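Local coordinates for protein-L-isoaspartate O-methyltransferase beta-aspartate methyltransferase (Plasmodium falciparum, PDB 2PBF), which probably methylates L-isoaspartyl residues of damaged proteins, with S-adenosyl-L-methionine as methyl donor, as a step in protein repair, at residues 117-122 with 144-149; 168-173 with 222-227; 83-88 with 113-118. All blocks are in the same frame, centred on the assembly; numbering follows the deposited sequence.

Contact 1: residues 117-122 with 144-149. With SAH (S-adenosyl-L-homocysteine), chain C.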
loop_
_atom_site.group_PDB
_atom_site.type_symbol
_atom_site.label_atom_id
_atom_site.label_comp_id
_atom_site.label_asym_id
_atom_site.label_seq_id
_atom_site.Cartn_x
_atom_site.Cartn_y
_atom_site.Cartn_z
ATOM N N ARG A 117 -1.850 -12.319 -2.039
ATOM C CA ARG A 117 -2.415 -13.671 -1.983
ATOM C C ARG A 117 -2.351 -14.412 -3.303
ATOM O O ARG A 117 -2.247 -15.645 -3.322
ATOM C CB ARG A 117 -3.836 -13.669 -1.414
ATOM C CG ARG A 117 -4.982 -13.486 -2.399
ATOM C CD ARG A 117 -6.361 -13.588 -1.673
ATOM N NE ARG A 117 -6.929 -14.937 -1.703
ATOM C CZ ARG A 117 -7.432 -15.539 -2.791
ATOM N NH1 ARG A 117 -7.925 -16.771 -2.679
ATOM N NH2 ARG A 117 -7.460 -14.927 -3.984
ATOM N N VAL A 118 -2.363 -13.659 -4.401
ATOM C CA VAL A 118 -2.406 -14.231 -5.752
ATOM C C VAL A 118 -1.044 -14.197 -6.417
ATOM O O VAL A 118 -0.416 -13.134 -6.558
ATOM C CB VAL A 118 -3.475 -13.524 -6.660
ATOM C CG1 VAL A 118 -3.687 -14.291 -7.939
ATOM C CG2 VAL A 118 -4.794 -13.356 -5.931
ATOM N N LYS A 119 -0.606 -15.373 -6.864
ATOM C CA LYS A 119 0.751 -15.594 -7.313
ATOM C C LYS A 119 1.033 -14.867 -8.612
ATOM O O LYS A 119 2.109 -14.322 -8.791
ATOM C CB LYS A 119 0.992 -17.102 -7.481
ATOM C CG LYS A 119 2.346 -17.477 -8.032
ATOM C CD LYS A 119 3.456 -17.190 -7.044
ATOM C CE LYS A 119 4.811 -17.636 -7.587
ATOM N NZ LYS A 119 5.886 -17.342 -6.589
ATOM N N ASP A 120 0.066 -14.884 -9.523
ATOM C CA ASP A 120 0.157 -14.126 -10.755
ATOM C C ASP A 120 0.352 -12.651 -10.512
ATOM O O ASP A 120 1.014 -11.985 -11.299
ATOM C CB ASP A 120 -1.113 -14.295 -11.584
ATOM C CG ASP A 120 -1.131 -15.583 -12.346
ATOM O OD1 ASP A 120 -0.043 -16.122 -12.659
ATOM O OD2 ASP A 120 -2.248 -16.047 -12.628
ATOM N N LEU A 121 -0.273 -12.140 -9.455
ATOM C CA LEU A 121 -0.089 -10.739 -9.090
ATOM C C LEU A 121 1.267 -10.482 -8.427
ATOM O O LEU A 121 1.911 -9.468 -8.738
ATOM C CB LEU A 121 -1.274 -10.194 -8.281
ATOM C CG LEU A 121 -2.412 -9.906 -9.274
ATOM C CD1 LEU A 121 -3.739 -10.291 -8.714
ATOM C CD2 LEU A 121 -2.381 -8.457 -9.736
ATOM N N VAL A 122 1.710 -11.389 -7.551
ATOM C CA VAL A 122 3.127 -11.404 -7.133
ATOM C C VAL A 122 4.036 -11.268 -8.377
ATOM O O VAL A 122 4.791 -10.304 -8.504
ATOM C CB VAL A 122 3.528 -12.681 -6.360
ATOM C CG1 VAL A 122 5.010 -12.625 -5.990
ATOM C CG2 VAL A 122 2.677 -12.861 -5.113
ATOM N N ILE A 144 8.439 -8.553 -2.026
ATOM C CA ILE A 144 7.048 -8.899 -2.327
ATOM C C ILE A 144 6.907 -10.398 -2.152
ATOM O O ILE A 144 7.558 -11.166 -2.850
ATOM C CB ILE A 144 6.646 -8.563 -3.788
ATOM C CG1 ILE A 144 6.958 -7.109 -4.152
ATOM C CG2 ILE A 144 5.160 -8.939 -4.029
ATOM C CD1 ILE A 144 6.102 -6.047 -3.433
ATOM N N ILE A 145 6.056 -10.780 -1.206
ATOM C CA ILE A 145 5.820 -12.161 -0.797
ATOM C C ILE A 145 4.451 -12.651 -1.291
ATOM O O ILE A 145 3.466 -11.925 -1.209
ATOM C CB ILE A 145 5.848 -12.276 0.779
ATOM C CG1 ILE A 145 7.106 -11.625 1.371
ATOM C CG2 ILE A 145 5.754 -13.694 1.244
ATOM C CD1 ILE A 145 8.406 -11.982 0.674
ATOM N N HIS A 146 4.403 -13.882 -1.796
ATOM C CA HIS A 146 3.138 -14.590 -2.033
ATOM C C HIS A 146 2.552 -15.115 -0.723
ATOM O O HIS A 146 3.004 -16.122 -0.190
ATOM C CB HIS A 146 3.345 -15.723 -3.032
ATOM C CG HIS A 146 2.096 -16.476 -3.366
ATOM N ND1 HIS A 146 2.115 -17.772 -3.821
ATOM C CD2 HIS A 146 0.793 -16.120 -3.295
ATOM C CE1 HIS A 146 0.876 -18.183 -4.029
ATOM N NE2 HIS A 146 0.055 -17.199 -3.715
ATOM N N LYS A 147 1.539 -14.430 -0.208
ATOM C CA LYS A 147 1.003 -14.725 1.116
ATOM C C LYS A 147 -0.370 -14.114 1.344
ATOM O O LYS A 147 -0.615 -12.958 1.018
ATOM C CB LYS A 147 1.960 -14.198 2.200
ATOM C CG LYS A 147 1.562 -14.528 3.646
ATOM C CD LYS A 147 2.366 -15.727 4.119
ATOM C CE LYS A 147 1.582 -16.628 5.043
ATOM N NZ LYS A 147 2.503 -17.670 5.597
ATOM N N ASN A 148 -1.246 -14.900 1.949
ATOM C CA ASN A 148 -2.503 -14.409 2.461
ATOM C C ASN A 148 -2.308 -13.988 3.910
ATOM O O ASN A 148 -1.778 -14.752 4.714
ATOM C CB ASN A 148 -3.570 -15.502 2.390
ATOM C CG ASN A 148 -4.945 -15.002 2.755
ATOM O OD1 ASN A 148 -5.119 -14.186 3.673
ATOM N ND2 ASN A 148 -5.941 -15.477 2.021
ATOM N N ILE A 149 -2.756 -12.778 4.234
ATOM C CA ILE A 149 -2.540 -12.187 5.550
ATOM C C ILE A 149 -3.206 -13.015 6.658
ATOM O O ILE A 149 -2.785 -12.980 7.823
ATOM C CB ILE A 149 -3.016 -10.707 5.567
ATOM C CG1 ILE A 149 -2.648 -10.013 6.885
ATOM C CG2 ILE A 149 -4.530 -10.596 5.296
ATOM C CD1 ILE A 149 -1.163 -9.913 7.166
HETATM N N SAH C . -2.423 -1.714 -3.706
HETATM C CA SAH C . -2.888 -2.557 -4.837
HETATM C CB SAH C . -4.321 -2.958 -4.597
HETATM C CG SAH C . -4.643 -4.167 -5.466
HETATM S SD SAH C . -6.333 -4.721 -5.226
HETATM C C SAH C . -2.732 -1.883 -6.204
HETATM O O SAH C . -3.085 -0.708 -6.333
HETATM O OXT SAH C . -2.250 -2.502 -7.187
HETATM C "C5'" SAH C . -6.063 -5.585 -3.659
HETATM C "C4'" SAH C . -5.114 -6.783 -3.707
HETATM O "O4'" SAH C . -5.288 -7.487 -2.509
HETATM C "C3'" SAH C . -5.330 -7.795 -4.824
HETATM O "O3'" SAH C . -4.144 -7.891 -5.596
HETATM C "C2'" SAH C . -5.660 -9.096 -4.108
HETATM O "O2'" SAH C . -5.112 -10.221 -4.758
HETATM C "C1'" SAH C . -5.026 -8.859 -2.753
HETATM N N9 SAH C . -5.609 -9.618 -1.625
HETATM C C8 SAH C . -6.933 -9.894 -1.434
HETATM N N7 SAH C . -7.057 -10.558 -0.261
HETATM C C5 SAH C . -5.836 -10.736 0.291
HETATM C C6 SAH C . -5.400 -11.372 1.458
HETATM N N6 SAH C . -6.231 -11.971 2.300
HETATM N N1 SAH C . -4.064 -11.358 1.770
HETATM C C2 SAH C . -3.163 -10.749 0.918
HETATM N N3 SAH C . -3.616 -10.146 -0.229
HETATM C C4 SAH C . -4.928 -10.134 -0.550
HETATM O O HOH W 1 4.793 -18.870 -4.443
HETATM O O HOH W 2 -2.134 -18.221 -5.922
#
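The His-146 ring has Lys-119 CB over one face, a CH-pi contact 3.8 Å from the ring centroid, and the carbonyl O of Arg-117 at its edge. His-146 NE2 donates to that oxygen over 2.8 Å, but the bond is bent (N-H...O 125°) and weak. Asn-148 ND2 packs at the Arg-117 guanidinium edge, 3.9 Å from NE, the planes nearly perpendicular (87°). The contact belongs to a beta-alpha-beta unit of the Rossmann-like methyltransferase fold. It joins the start of helix 119-132 to the end of strand 142-146. Water 1 lies in the ring plane and links His-146 ND1 to Lys-119 NZ. Deeper in, Val-122 CG2 packs on His-146 CB at 3.6 Å.

The adenine of SAH is another flat group. The Arg-117 chain lies across one of its faces, with CD 3.4 Å from N7. CG sits between backbone N and carbonyl carbon, which lays the chain on the base. The guanidinium passes on to a salt bridge with the C-terminal carboxylate of Asn-227. At the adenine edge, Asn-148 OD1 accepts from SAH N6 over 2.8 Å. Ile-149 N donates to SAH N1 at 3.1 Å, in a nearly straight bond of 167°.

Contact 2: residues 168-173 with 222-227. With SAH (S-adenosyl-L-homocysteine), chain C.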
loop_
_atom_site.group_PDB
_atom_site.type_symbol
_atom_site.label_atom_id
_atom_site.label_comp_id
_atom_site.label_asym_id
_atom_site.label_seq_id
_atom_site.Cartn_x
_atom_site.Cartn_y
_atom_site.Cartn_z
ATOM N N VAL A 168 -3.586 -1.549 3.860
ATOM C CA VAL A 168 -4.304 -2.700 3.402
ATOM C C VAL A 168 -5.137 -2.239 2.210
ATOM O O VAL A 168 -5.989 -1.377 2.355
ATOM C CB VAL A 168 -5.190 -3.274 4.525
ATOM C CG1 VAL A 168 -5.687 -4.625 4.145
ATOM C CG2 VAL A 168 -4.417 -3.321 5.872
ATOM N N GLY A 169 -4.887 -2.839 1.044
ATOM C CA GLY A 169 -5.484 -2.357 -0.200
ATOM C C GLY A 169 -6.710 -3.159 -0.636
ATOM O O GLY A 169 -7.065 -3.140 -1.808
ATOM N N ALA A 170 -7.347 -3.837 0.329
ATOM C CA ALA A 170 -8.508 -4.657 0.096
ATOM C C ALA A 170 -9.384 -4.581 1.334
ATOM O O ALA A 170 -8.890 -4.393 2.452
ATOM C CB ALA A 170 -8.114 -6.108 -0.233
ATOM N N SER A 171 -10.695 -4.677 1.111
ATOM C CA SER A 171 -11.688 -4.494 2.145
ATOM C C SER A 171 -11.923 -5.755 2.974
ATOM O O SER A 171 -12.020 -6.862 2.443
ATOM C CB SER A 171 -13.000 -4.078 1.504
ATOM O OG SER A 171 -13.968 -3.910 2.492
ATOM N N ALA A 172 -12.033 -5.555 4.281
ATOM C CA ALA A 172 -12.157 -6.645 5.221
ATOM C C ALA A 172 -13.568 -6.670 5.788
ATOM O O ALA A 172 -14.131 -5.615 6.120
ATOM C CB ALA A 172 -11.159 -6.466 6.349
ATOM N N SER A 173 -14.125 -7.876 5.919
ATOM C CA SER A 173 -15.422 -8.079 6.593
ATOM C C SER A 173 -15.397 -7.531 8.021
ATOM O O SER A 173 -16.413 -7.050 8.532
ATOM C CB SER A 173 -15.825 -9.560 6.567
ATOM O OG SER A 173 -14.876 -10.388 7.218
ATOM N N VAL A 222 -11.553 -3.765 -3.729
ATOM C CA VAL A 222 -11.701 -5.207 -3.884
ATOM C C VAL A 222 -11.692 -5.823 -2.463
ATOM O O VAL A 222 -11.181 -5.217 -1.516
ATOM C CB VAL A 222 -10.605 -5.854 -4.824
ATOM C CG1 VAL A 222 -10.078 -4.861 -5.887
ATOM C CG2 VAL A 222 -9.436 -6.415 -4.040
ATOM N N SER A 223 -12.256 -7.018 -2.330
ATOM C CA SER A 223 -12.361 -7.701 -1.038
ATOM C C SER A 223 -11.059 -8.360 -0.523
ATOM O O SER A 223 -10.316 -8.995 -1.294
ATOM C CB SER A 223 -13.462 -8.760 -1.117
ATOM O OG SER A 223 -13.692 -9.299 0.170
ATOM N N LEU A 224 -10.807 -8.225 0.781
ATOM C CA LEU A 224 -9.715 -8.959 1.443
ATOM C C LEU A 224 -10.177 -10.391 1.752
ATOM O O LEU A 224 -10.834 -10.628 2.767
ATOM C CB LEU A 224 -9.258 -8.245 2.722
ATOM C CG LEU A 224 -7.975 -8.747 3.379
ATOM C CD1 LEU A 224 -6.769 -8.347 2.553
ATOM C CD2 LEU A 224 -7.871 -8.223 4.809
ATOM N N LYS A 225 -9.826 -11.317 0.860
ATOM C CA LYS A 225 -10.302 -12.694 0.862
ATOM C C LYS A 225 -9.617 -13.570 1.912
ATOM O O LYS A 225 -8.386 -13.633 1.986
ATOM C CB LYS A 225 -10.103 -13.314 -0.524
ATOM C CG LYS A 225 -11.013 -12.801 -1.622
ATOM C CD LYS A 225 -10.799 -13.624 -2.884
ATOM C CE LYS A 225 -11.607 -13.117 -4.084
ATOM N NZ LYS A 225 -13.102 -13.197 -3.909
ATOM N N LYS A 226 -10.437 -14.258 2.701
ATOM C CA LYS A 226 -9.970 -15.111 3.789
ATOM C C LYS A 226 -9.411 -16.458 3.347
ATOM O O LYS A 226 -8.671 -17.100 4.087
ATOM C CB LYS A 226 -11.080 -15.304 4.806
ATOM C CG LYS A 226 -11.257 -14.124 5.711
ATOM C CD LYS A 226 -12.465 -14.286 6.569
ATOM C CE LYS A 226 -12.518 -13.209 7.603
ATOM N NZ LYS A 226 -13.759 -13.349 8.392
ATOM N N ASN A 227 -9.753 -16.897 2.145
ATOM C CA ASN A 227 -9.098 -18.079 1.598
ATOM C C ASN A 227 -8.632 -17.844 0.177
ATOM O O ASN A 227 -8.019 -16.806 -0.091
ATOM C CB ASN A 227 -9.981 -19.336 1.707
ATOM C CG ASN A 227 -11.429 -19.086 1.290
ATOM O OD1 ASN A 227 -11.727 -18.877 0.104
ATOM N ND2 ASN A 227 -12.333 -19.110 2.264
ATOM O OXT ASN A 227 -8.853 -18.674 -0.716
HETATM N N SAH C . -2.423 -1.714 -3.706
HETATM C CA SAH C . -2.888 -2.557 -4.837
HETATM C CB SAH C . -4.321 -2.958 -4.597
HETATM C CG SAH C . -4.643 -4.167 -5.466
HETATM S SD SAH C . -6.333 -4.721 -5.226
HETATM C C SAH C . -2.732 -1.883 -6.204
HETATM O O SAH C . -3.085 -0.708 -6.333
HETATM O OXT SAH C . -2.250 -2.502 -7.187
HETATM C "C5'" SAH C . -6.063 -5.585 -3.659
HETATM C "C4'" SAH C . -5.114 -6.783 -3.707
HETATM O "O4'" SAH C . -5.288 -7.487 -2.509
HETATM C "C3'" SAH C . -5.330 -7.795 -4.824
HETATM O "O3'" SAH C . -4.144 -7.891 -5.596
HETATM C "C2'" SAH C . -5.660 -9.096 -4.108
HETATM O "O2'" SAH C . -5.112 -10.221 -4.758
HETATM C "C1'" SAH C . -5.026 -8.859 -2.753
HETATM N N9 SAH C . -5.609 -9.618 -1.625
HETATM C C8 SAH C . -6.933 -9.894 -1.434
HETATM N N7 SAH C . -7.057 -10.558 -0.261
HETATM C C5 SAH C . -5.836 -10.736 0.291
HETATM C C6 SAH C . -5.400 -11.372 1.458
HETATM N N6 SAH C . -6.231 -11.971 2.300
HETATM N N1 SAH C . -4.064 -11.358 1.770
HETATM C C2 SAH C . -3.163 -10.749 0.918
HETATM N N3 SAH C . -3.616 -10.146 -0.229
HETATM C C4 SAH C . -4.928 -10.134 -0.550
HETATM O O HOH W 3 -8.972 -2.229 -4.012
HETATM O O HOH W 4 -12.065 -10.009 5.115
#
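This contact forms one wall of the SAH pocket in a Rossmann-like methyltransferase fold. The loop after strand 163-168 meets the C-terminal tail, and a single beta bridge pairs Ser-171 with Ser-223. Ser-171 N donates to Val-222 O at 2.7 Å. In return Leu-224 N donates to Ser-171 O; this distance is modelled very short, so its exact value is doubtful. Water 3 extends the pairing at one end by joining Gly-169 O to Val-222 N. Water 4 does so at the other, between Ser-173 N and Leu-224 O.

Leu-224 carries the apolar part. Its CG is anti to the backbone N (chi1 -169°), and its two methyls part from there. CD2 lies 4.0 Å from Ala-172 CB. CD1 meets Ala-170 CB at 3.8 Å and also lies over an adenine face, 3.4 Å from SAH C5. Ala-170 CB touches Val-222 CG2 as well, so the small alanine sits between the two larger chains. Val-222 CG2 in turn comes 3.5 Å from SAH C5', and both methyls of Val-222 lie near the SAH sulfur. Ala-170 O is buried here and has no partner in the model.

Farther along the tail, Lys-226 reaches back to Glu-174 in a salt bridge. The backbone of Lys-225 reads the adenine edge at two points. Its O accepts a weak bond from SAH N6, and its N donates to SAH N7 over 3.1 Å.

Contact 3: residues 83-88 with 113-118. With SAH (S-adenosyl-L-homocysteine), chain C.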
loop_
_atom_site.group_PDB
_atom_site.type_symbol
_atom_site.label_atom_id
_atom_site.label_comp_id
_atom_site.label_asym_id
_atom_site.label_seq_id
_atom_site.Cartn_x
_atom_site.Cartn_y
_atom_site.Cartn_z
ATOM N N ARG A 83 9.423 0.638 9.509
ATOM C CA ARG A 83 8.965 -0.608 8.911
ATOM C C ARG A 83 7.508 -0.462 8.451
ATOM O O ARG A 83 6.633 -0.087 9.239
ATOM C CB ARG A 83 9.090 -1.759 9.905
ATOM C CG ARG A 83 10.467 -1.871 10.553
ATOM C CD ARG A 83 10.589 -3.127 11.395
ATOM N NE ARG A 83 10.857 -4.338 10.606
ATOM C CZ ARG A 83 10.107 -5.436 10.626
ATOM N NH1 ARG A 83 9.007 -5.496 11.388
ATOM N NH2 ARG A 83 10.449 -6.471 9.878
ATOM N N ALA A 84 7.276 -0.764 7.178
ATOM C CA ALA A 84 5.950 -0.671 6.529
ATOM C C ALA A 84 5.574 -2.014 5.897
ATOM O O ALA A 84 6.437 -2.784 5.469
ATOM C CB ALA A 84 5.965 0.417 5.456
ATOM N N ILE A 85 4.278 -2.310 5.872
ATOM C CA ILE A 85 3.770 -3.499 5.196
ATOM C C ILE A 85 2.571 -3.091 4.337
ATOM O O ILE A 85 1.704 -2.326 4.777
ATOM C CB ILE A 85 3.464 -4.691 6.186
ATOM C CG1 ILE A 85 2.879 -5.901 5.446
ATOM C CG2 ILE A 85 2.580 -4.247 7.389
ATOM C CD1 ILE A 85 2.864 -7.176 6.313
ATOM N N ASP A 86 2.573 -3.569 3.099
ATOM C CA ASP A 86 1.503 -3.301 2.148
ATOM C C ASP A 86 0.772 -4.605 1.990
ATOM O O ASP A 86 1.299 -5.568 1.393
ATOM C CB ASP A 86 2.079 -2.828 0.812
ATOM C CG ASP A 86 1.022 -2.441 -0.198
ATOM O OD1 ASP A 86 -0.145 -2.224 0.169
ATOM O OD2 ASP A 86 1.370 -2.326 -1.402
ATOM N N VAL A 87 -0.432 -4.643 2.543
ATOM C CA VAL A 87 -1.227 -5.848 2.520
ATOM C C VAL A 87 -2.145 -5.821 1.294
ATOM O O VAL A 87 -3.077 -5.026 1.238
ATOM C CB VAL A 87 -2.099 -5.980 3.801
ATOM C CG1 VAL A 87 -2.986 -7.265 3.716
ATOM C CG2 VAL A 87 -1.213 -5.988 5.072
ATOM N N GLY A 88 -1.881 -6.708 0.335
ATOM C CA GLY A 88 -2.631 -6.754 -0.925
ATOM C C GLY A 88 -1.880 -5.903 -1.911
ATOM O O GLY A 88 -2.431 -4.952 -2.489
ATOM N N ILE A 113 7.635 -4.454 3.071
ATOM C CA ILE A 113 7.209 -5.774 2.598
ATOM C C ILE A 113 5.817 -5.680 1.967
ATOM O O ILE A 113 4.945 -5.030 2.522
ATOM C CB ILE A 113 7.334 -6.895 3.731
ATOM C CG1 ILE A 113 7.129 -8.294 3.176
ATOM C CG2 ILE A 113 6.370 -6.691 4.896
ATOM C CD1 ILE A 113 7.422 -9.416 4.225
ATOM N N GLY A 114 5.644 -6.273 0.781
ATOM C CA GLY A 114 4.326 -6.428 0.176
ATOM C C GLY A 114 3.849 -7.863 0.318
ATOM O O GLY A 114 4.584 -8.796 0.031
ATOM N N LEU A 115 2.626 -8.051 0.787
ATOM C CA LEU A 115 2.013 -9.383 0.793
ATOM C C LEU A 115 0.900 -9.430 -0.235
ATOM O O LEU A 115 0.035 -8.554 -0.261
ATOM C CB LEU A 115 1.421 -9.701 2.168
ATOM C CG LEU A 115 2.206 -10.470 3.231
ATOM C CD1 LEU A 115 3.675 -10.042 3.388
ATOM C CD2 LEU A 115 1.464 -10.358 4.563
ATOM N N GLU A 116 0.921 -10.469 -1.064
ATOM C CA GLU A 116 -0.073 -10.644 -2.102
ATOM C C GLU A 116 -0.539 -12.113 -2.164
ATOM O O GLU A 116 0.280 -13.035 -2.320
ATOM C CB GLU A 116 0.467 -10.152 -3.445
ATOM C CG GLU A 116 -0.385 -10.539 -4.621
ATOM C CD GLU A 116 -1.800 -9.986 -4.511
ATOM O OE1 GLU A 116 -1.982 -8.850 -4.032
ATOM O OE2 GLU A 116 -2.733 -10.695 -4.887
ATOM N N ARG A 117 -1.850 -12.319 -2.039
ATOM C CA ARG A 117 -2.415 -13.671 -1.983
ATOM C C ARG A 117 -2.351 -14.412 -3.303
ATOM O O ARG A 117 -2.247 -15.645 -3.322
ATOM C CB ARG A 117 -3.836 -13.669 -1.414
ATOM C CG ARG A 117 -4.982 -13.486 -2.399
ATOM C CD ARG A 117 -6.361 -13.588 -1.673
ATOM N NE ARG A 117 -6.929 -14.937 -1.703
ATOM C CZ ARG A 117 -7.432 -15.539 -2.791
ATOM N NH1 ARG A 117 -7.925 -16.771 -2.679
ATOM N NH2 ARG A 117 -7.460 -14.927 -3.984
ATOM N N VAL A 118 -2.363 -13.659 -4.401
ATOM C CA VAL A 118 -2.406 -14.231 -5.752
ATOM C C VAL A 118 -1.044 -14.197 -6.417
ATOM O O VAL A 118 -0.416 -13.134 -6.558
ATOM C CB VAL A 118 -3.475 -13.524 -6.660
ATOM C CG1 VAL A 118 -3.687 -14.291 -7.939
ATOM C CG2 VAL A 118 -4.794 -13.356 -5.931
HETATM N N SAH C . -2.423 -1.714 -3.706
HETATM C CA SAH C . -2.888 -2.557 -4.837
HETATM C CB SAH C . -4.321 -2.958 -4.597
HETATM C CG SAH C . -4.643 -4.167 -5.466
HETATM S SD SAH C . -6.333 -4.721 -5.226
HETATM C C SAH C . -2.732 -1.883 -6.204
HETATM O O SAH C . -3.085 -0.708 -6.333
HETATM O OXT SAH C . -2.250 -2.502 -7.187
HETATM C "C5'" SAH C . -6.063 -5.585 -3.659
HETATM C "C4'" SAH C . -5.114 -6.783 -3.707
HETATM O "O4'" SAH C . -5.288 -7.487 -2.509
HETATM C "C3'" SAH C . -5.330 -7.795 -4.824
HETATM O "O3'" SAH C . -4.144 -7.891 -5.596
HETATM C "C2'" SAH C . -5.660 -9.096 -4.108
HETATM O "O2'" SAH C . -5.112 -10.221 -4.758
HETATM C "C1'" SAH C . -5.026 -8.859 -2.753
HETATM N N9 SAH C . -5.609 -9.618 -1.625
HETATM C C8 SAH C . -6.933 -9.894 -1.434
HETATM N N7 SAH C . -7.057 -10.558 -0.261
HETATM C C5 SAH C . -5.836 -10.736 0.291
HETATM C C6 SAH C . -5.400 -11.372 1.458
HETATM N N6 SAH C . -6.231 -11.971 2.300
HETATM N N1 SAH C . -4.064 -11.358 1.770
HETATM C C2 SAH C . -3.163 -10.749 0.918
HETATM N N3 SAH C . -3.616 -10.146 -0.229
HETATM C C4 SAH C . -4.928 -10.134 -0.550
#
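Backbone hydrogen bonds carry this contact, in which Ile-85, Asp-86 and Val-87 pair in parallel with Ile-113, Gly-114 and Leu-115. Four bonds form a ladder. Ile-113 N donates to Ala-84 O at 3.2 Å, the longest rung. Asp-86 N then donates to Ile-113 O, and Leu-115 N to Asp-86 O. Gly-88 N closes the ladder on Leu-115 O at 2.7 Å. The strand axes lie 4.7 Å apart at closest approach and are twisted by 19° (crossing angle -19°).

Apolar contacts lie on the sheet face that bears Ile-85, Val-87, Ile-113 and Leu-115. Ile-85 and Ile-113 lie side by side and point the same way, with CG1 of Ile-85 3.6 Å from CG2 of Ile-113. Ile-85 CD1 reaches on to Leu-115 CD2 at 3.9 Å.

Polar side chains occupy other sites. Asp-86 is on the opposite face, where both carboxylate oxygens are held, OD1 by His-167 and OD2 by Thr-95. Glu-116 turns its carboxylate toward the ribose of SAH through a bend at chi2 (60°). OE1 accepts from SAH O3' at 2.8 Å and from Gly-90 N. OE2 accepts from SAH O2', at a modelled distance too short to be trusted in detail. Val-118 N also donates to OE2, over 3.0 Å, and helps to fix the carboxylate.

Close packing against the ligand involves Gly-88, whose CA lies 3.2 Å from SAH O4'. The glycine-rich turn after the first strand and the acidic residue ending the second, gripping both ribose hydroxyls, are typical of the Rossmann-like cofactor site of class I methyltransferases.

Overall arrangement
All three contacts border SAH. Contacts 1 and 3 are neighbours, with centres about 8 Å apart. They share Arg-117 and Val-118, and Ile-145 N lies 2.8 Å from Gly-114 O, so strands 142-146, 111-116 and 83-87 run on as one sheet. Contact 2 lies about 13 Å from contact 1 and about 12 Å from contact 3, centre to centre. It joins contact 3 where Gly-169 N lies 2.8 Å from Val-87 O. It meets contact 1 where Asn-148 ND2 is 3.1 Å from Lys-225 O. Contacts 1 and 2 clasp the adenine between Arg-117 and Leu-224 on opposite faces, while contact 3 holds the ribose.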